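Local coordinates for protein beta-1,3-glucosyltransferase (Paecilomyces sp. J18, PDB 5JVV) that is a carbohydrate-active enzyme built as a beta-sandwich, probably of the concanavalin A-like jelly-roll type found in glycoside hydrolase family 16, at residues 32-36 with 37-41; 105-108 with 109-113. All blocks are in the same frame, centred on the assembly; numbering follows the deposited sequence.

Contact 1: residues 32-36 with 37-41; sequences HYVSR and EVAEG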
loop_
_atom_site.group_PDB
_atom_site.type_symbol
_atom_site.label_atom_id
_atom_site.label_comp_id
_atom_site.label_asym_id
_atom_site.label_seq_id
_atom_site.Cartn_x
_atom_site.Cartn_y
_atom_site.Cartn_z
ATOM N N HIS A 32 -2.613 -12.033 11.837
ATOM C CA HIS A 32 -3.918 -12.622 12.075
ATOM C C HIS A 32 -4.946 -11.601 11.609
ATOM O O HIS A 32 -5.304 -10.673 12.340
ATOM C CB HIS A 32 -4.084 -12.933 13.560
ATOM C CG HIS A 32 -5.289 -13.764 13.892
ATOM N ND1 HIS A 32 -6.295 -14.030 12.990
ATOM C CD2 HIS A 32 -5.634 -14.395 15.041
ATOM C CE1 HIS A 32 -7.213 -14.785 13.569
ATOM N NE2 HIS A 32 -6.836 -15.022 14.811
ATOM N N TYR A 33 -5.404 -11.766 10.379
ATOM C CA TYR A 33 -6.383 -10.851 9.818
ATOM C C TYR A 33 -7.744 -11.142 10.446
ATOM O O TYR A 33 -8.184 -12.299 10.481
ATOM C CB TYR A 33 -6.444 -11.036 8.314
ATOM C CG TYR A 33 -5.347 -10.334 7.542
ATOM C CD1 TYR A 33 -4.914 -9.056 7.890
ATOM C CD2 TYR A 33 -4.757 -10.947 6.445
ATOM C CE1 TYR A 33 -3.922 -8.412 7.148
ATOM C CE2 TYR A 33 -3.766 -10.316 5.711
ATOM C CZ TYR A 33 -3.357 -9.048 6.068
ATOM O OH TYR A 33 -2.384 -8.415 5.320
ATOM N N VAL A 34 -8.409 -10.102 10.938
ATOM C CA VAL A 34 -9.678 -10.278 11.660
ATOM C C VAL A 34 -10.848 -9.522 11.025
ATOM O O VAL A 34 -10.658 -8.598 10.233
ATOM C CB VAL A 34 -9.556 -9.888 13.139
ATOM C CG1 VAL A 34 -8.527 -10.775 13.832
ATOM C CG2 VAL A 34 -9.187 -8.411 13.280
ATOM N N SER A 35 -12.065 -9.930 11.383
ATOM C CA SER A 35 -13.278 -9.321 10.850
ATOM C C SER A 35 -13.438 -7.916 11.392
ATOM O O SER A 35 -12.777 -7.539 12.367
ATOM C CB SER A 35 -14.504 -10.145 11.223
ATOM O OG SER A 35 -14.718 -10.104 12.627
ATOM N N ARG A 36 -14.310 -7.137 10.761
ATOM C CA ARG A 36 -14.541 -5.764 11.201
ATOM C C ARG A 36 -15.033 -5.657 12.646
ATOM O O ARG A 36 -14.527 -4.829 13.404
ATOM C CB ARG A 36 -15.492 -5.034 10.248
ATOM C CG ARG A 36 -15.850 -3.623 10.700
ATOM C CD ARG A 36 -16.591 -2.883 9.609
ATOM N NE ARG A 36 -17.127 -1.612 10.087
ATOM C CZ ARG A 36 -17.915 -0.821 9.366
ATOM N NH1 ARG A 36 -18.368 0.315 9.883
ATOM N NH2 ARG A 36 -18.262 -1.179 8.137
ATOM N N GLU A 37 -15.998 -6.483 13.044
ATOM C CA GLU A 37 -16.507 -6.390 14.416
ATOM C C GLU A 37 -15.438 -6.750 15.455
ATOM O O GLU A 37 -15.400 -6.155 16.539
ATOM C CB GLU A 37 -17.794 -7.205 14.612
ATOM C CG GLU A 37 -17.616 -8.706 14.565
ATOM C CD GLU A 37 -17.626 -9.289 13.158
ATOM O OE1 GLU A 37 -17.836 -8.537 12.169
ATOM O OE2 GLU A 37 -17.411 -10.520 13.047
ATOM N N VAL A 38 -14.558 -7.692 15.124
ATOM C CA VAL A 38 -13.466 -8.023 16.025
ATOM C C VAL A 38 -12.497 -6.853 16.103
ATOM O O VAL A 38 -12.068 -6.466 17.188
ATOM C CB VAL A 38 -12.722 -9.297 15.595
ATOM C CG1 VAL A 38 -11.417 -9.422 16.347
ATOM C CG2 VAL A 38 -13.581 -10.522 15.853
ATOM N N ALA A 39 -12.189 -6.269 14.949
ATOM C CA ALA A 39 -11.231 -5.169 14.879
ATOM C C ALA A 39 -11.733 -3.958 15.648
ATOM O O ALA A 39 -10.966 -3.302 16.368
ATOM C CB ALA A 39 -10.971 -4.800 13.437
ATOM N N GLU A 40 -13.020 -3.659 15.506
ATOM C CA GLU A 40 -13.599 -2.528 16.216
ATOM C C GLU A 40 -13.593 -2.765 17.719
ATOM O O GLU A 40 -13.343 -1.848 18.500
ATOM C CB GLU A 40 -15.004 -2.221 15.696
ATOM C CG GLU A 40 -14.977 -1.570 14.303
ATOM C CD GLU A 40 -16.342 -1.485 13.655
ATOM O OE1 GLU A 40 -17.276 -2.164 14.135
ATOM O OE2 GLU A 40 -16.475 -0.750 12.649
ATOM N N GLY A 41 -13.850 -4.002 18.127
ATOM C CA GLY A 41 -13.885 -4.330 19.544
ATOM C C GLY A 41 -12.531 -4.244 20.223
ATOM O O GLY A 41 -12.439 -3.952 21.417
#
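S35 and E37 meet through one short bond: the S35 hydroxyl OG gives its hydrogen to E37 OE2 at 2.8 Å, reaching the carboxylate from above its plane. S35 OG in turn weakly accepts the backbone N of V38, at 3.5 Å. A chi1 of 67° places OG between the backbone N and the carbonyl carbon of S35, within reach of both V38 N and the E37 carboxylate; E37 bends at its second torsion to bring the carboxylate back over it. Backbone bonds follow, from A39 N to S35 O (2.9 Å) and from E40 N to R36 O (2.8 Å).

Next to S35, the extended R36 chain reaches along the helix to E40, one turn on, and offers NE, in the guanidinium plane, to E40 OE2 in an almost straight salt bridge of 2.8 Å. The two flat groups stand nearly perpendicular, 88° apart. NH2 of R36 has a second acidic partner in D16, so the guanidinium is held from two directions.

On the inner side V34 packs CB against V38 CG1 (3.7 Å) and CG2 against A39 CB (4.0 Å), while A39 also touches V73 and V45. This is a serine N-cap at the start of helix 36-41, followed by an i to i+4 Arg-Glu salt bridge.

Contact 2: residues 105-108 with 109-113; sequences WTVG and DTWPD
At G108 and D109 the chain leaves strand 100-107 and swings away from the strand direction. V107 and G108 are extended; the chain bends at D109, whose compact, helix-like backbone brings G108 C within 3.3 Å of T110 N. No hydrogen bond ties the two segments together. T110 and W111 are extended again, and a cis peptide joins W111 to P112.

The bend folds W111 back over the strand. Its CG lies anti to the backbone N (chi1 178°), which carries the indole toward V107 and W105. V107 CG2 touches W111 CD1 at 3.7 Å and also rests near W111 CB. W105 meets the same CD1 with CZ3, again at 3.7 Å, its CH2 lying close by; W111 CD1 comes to the edge of the W105 benzene ring, near its plane. The six-membered ring of W105 and the five-membered ring of W111 lie obliquely, their planes at 69° and their centroids 5.3 Å from each other.

The loop leads into strand 116-121, whose Glu-x-Asp-x-x-Glu sequence matches the signature of family 16, and the tryptophans are tied to that region and to the neighbouring strand. NE1 of W111 is hydrogen-bonded to E116 and NE1 of W105 to D244, fixing the rotation of both indoles, and W105 also packs on E116 and D118.

P112 places CB 3.6 Å above the W111 ring, over its centre. At the bend itself D109 points CB away from the strand segment, and its carboxylate forms a salt bridge with K80.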
loop_
_atom_site.group_PDB
_atom_site.type_symbol
_atom_site.label_atom_id
_atom_site.label_comp_id
_atom_site.label_asym_id
_atom_site.label_seq_id
_atom_site.Cartn_x
_atom_site.Cartn_y
_atom_site.Cartn_z
ATOM N N TRP A 105 -2.790 -1.147 -2.563
ATOM C CA TRP A 105 -2.573 -1.809 -3.839
ATOM C C TRP A 105 -3.888 -2.233 -4.480
ATOM O O TRP A 105 -4.953 -2.017 -3.908
ATOM C CB TRP A 105 -1.608 -2.992 -3.660
ATOM C CG TRP A 105 -2.082 -4.080 -2.736
ATOM C CD1 TRP A 105 -2.317 -3.990 -1.389
ATOM C CD2 TRP A 105 -2.338 -5.441 -3.101
ATOM N NE1 TRP A 105 -2.705 -5.224 -0.899
ATOM C CE2 TRP A 105 -2.731 -6.124 -1.933
ATOM C CE3 TRP A 105 -2.264 -6.150 -4.306
ATOM C CZ2 TRP A 105 -3.060 -7.488 -1.936
ATOM C CZ3 TRP A 105 -2.594 -7.498 -4.308
ATOM C CH2 TRP A 105 -2.987 -8.150 -3.134
ATOM N N THR A 106 -3.814 -2.802 -5.680
ATOM C CA THR A 106 -5.018 -3.228 -6.391
ATOM C C THR A 106 -4.864 -4.658 -6.868
ATOM O O THR A 106 -3.768 -5.089 -7.220
ATOM C CB THR A 106 -5.359 -2.305 -7.601
ATOM O OG1 THR A 106 -4.584 -2.685 -8.747
ATOM C CG2 THR A 106 -5.120 -0.821 -7.266
ATOM N N VAL A 107 -5.964 -5.396 -6.869
ATOM C CA VAL A 107 -5.903 -6.795 -7.268
ATOM C C VAL A 107 -7.192 -7.230 -7.961
ATOM O O VAL A 107 -8.272 -6.709 -7.674
ATOM C CB VAL A 107 -5.617 -7.685 -6.040
ATOM C CG1 VAL A 107 -6.828 -7.771 -5.133
ATOM C CG2 VAL A 107 -5.143 -9.072 -6.464
ATOM N N GLY A 108 -7.072 -8.183 -8.882
ATOM C CA GLY A 108 -8.239 -8.765 -9.524
ATOM C C GLY A 108 -8.819 -9.891 -8.687
ATOM O O GLY A 108 -8.595 -9.948 -7.477
ATOM N N ASP A 109 -9.551 -10.799 -9.326
ATOM C CA ASP A 109 -10.242 -11.857 -8.590
ATOM C C ASP A 109 -9.323 -13.012 -8.207
ATOM O O ASP A 109 -9.666 -13.828 -7.352
ATOM C CB ASP A 109 -11.444 -12.372 -9.384
ATOM C CG ASP A 109 -12.517 -11.320 -9.556
ATOM O OD1 ASP A 109 -12.958 -11.103 -10.705
ATOM O OD2 ASP A 109 -12.918 -10.709 -8.542
ATOM N N THR A 110 -8.161 -13.088 -8.846
ATOM C CA THR A 110 -7.144 -14.055 -8.434
ATOM C C THR A 110 -5.807 -13.362 -8.208
ATOM O O THR A 110 -5.571 -12.258 -8.713
ATOM C CB THR A 110 -6.977 -15.234 -9.431
ATOM O OG1 THR A 110 -6.445 -14.760 -10.674
ATOM C CG2 THR A 110 -8.304 -15.920 -9.677
ATOM N N TRP A 111 -4.948 -14.017 -7.433
ATOM C CA TRP A 111 -3.656 -13.471 -7.049
ATOM C C TRP A 111 -2.710 -14.642 -6.824
ATOM O O TRP A 111 -3.121 -15.661 -6.251
ATOM C CB TRP A 111 -3.808 -12.640 -5.760
ATOM C CG TRP A 111 -2.511 -12.078 -5.278
ATOM C CD1 TRP A 111 -1.973 -10.860 -5.589
ATOM C CD2 TRP A 111 -1.562 -12.733 -4.433
ATOM N NE1 TRP A 111 -0.747 -10.719 -4.985
ATOM C CE2 TRP A 111 -0.476 -11.851 -4.259
ATOM C CE3 TRP A 111 -1.530 -13.977 -3.793
ATOM C CZ2 TRP A 111 0.636 -12.179 -3.475
ATOM C CZ3 TRP A 111 -0.432 -14.303 -3.018
ATOM C CH2 TRP A 111 0.635 -13.411 -2.864
ATOM N N PRO A 112 -1.431 -14.511 -7.236
ATOM C CA PRO A 112 -0.785 -13.328 -7.823
ATOM C C PRO A 112 -0.774 -13.319 -9.343
ATOM O O PRO A 112 -0.226 -12.400 -9.963
ATOM C CB PRO A 112 0.657 -13.476 -7.341
ATOM C CG PRO A 112 0.881 -14.961 -7.359
ATOM C CD PRO A 112 -0.436 -15.539 -6.865
ATOM N N ASP A 113 -1.393 -14.318 -9.952
ATOM C CA ASP A 113 -1.111 -14.581 -11.356
ATOM C C ASP A 113 -1.913 -13.790 -12.393
ATOM O O ASP A 113 -1.786 -14.031 -13.596
ATOM C CB ASP A 113 -1.132 -16.093 -11.603
ATOM C CG ASP A 113 -0.063 -16.809 -10.792
ATOM O OD1 ASP A 113 1.131 -16.666 -11.138
ATOM O OD2 ASP A 113 -0.398 -17.489 -9.789
#

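Contact 1 comes first along the chain and is complete well before contact 2 opens. Their centres lie 23 Å apart and their nearest atoms about 7 Å, so they do not touch, yet both hang on the same mixed sheet. Strand 31-33 runs parallel to strand 70-77, which pairs with strand 240-247, which in turn pairs with strand 100-107. That middle strand gives the two a common neighbour: D244 is packed on by Y33 and hydrogen-bonded by W105. Each contact spans the point where the chain leaves its strand, 32-41 turning into a short helix, 105-113 entering the loop before strand 116-121.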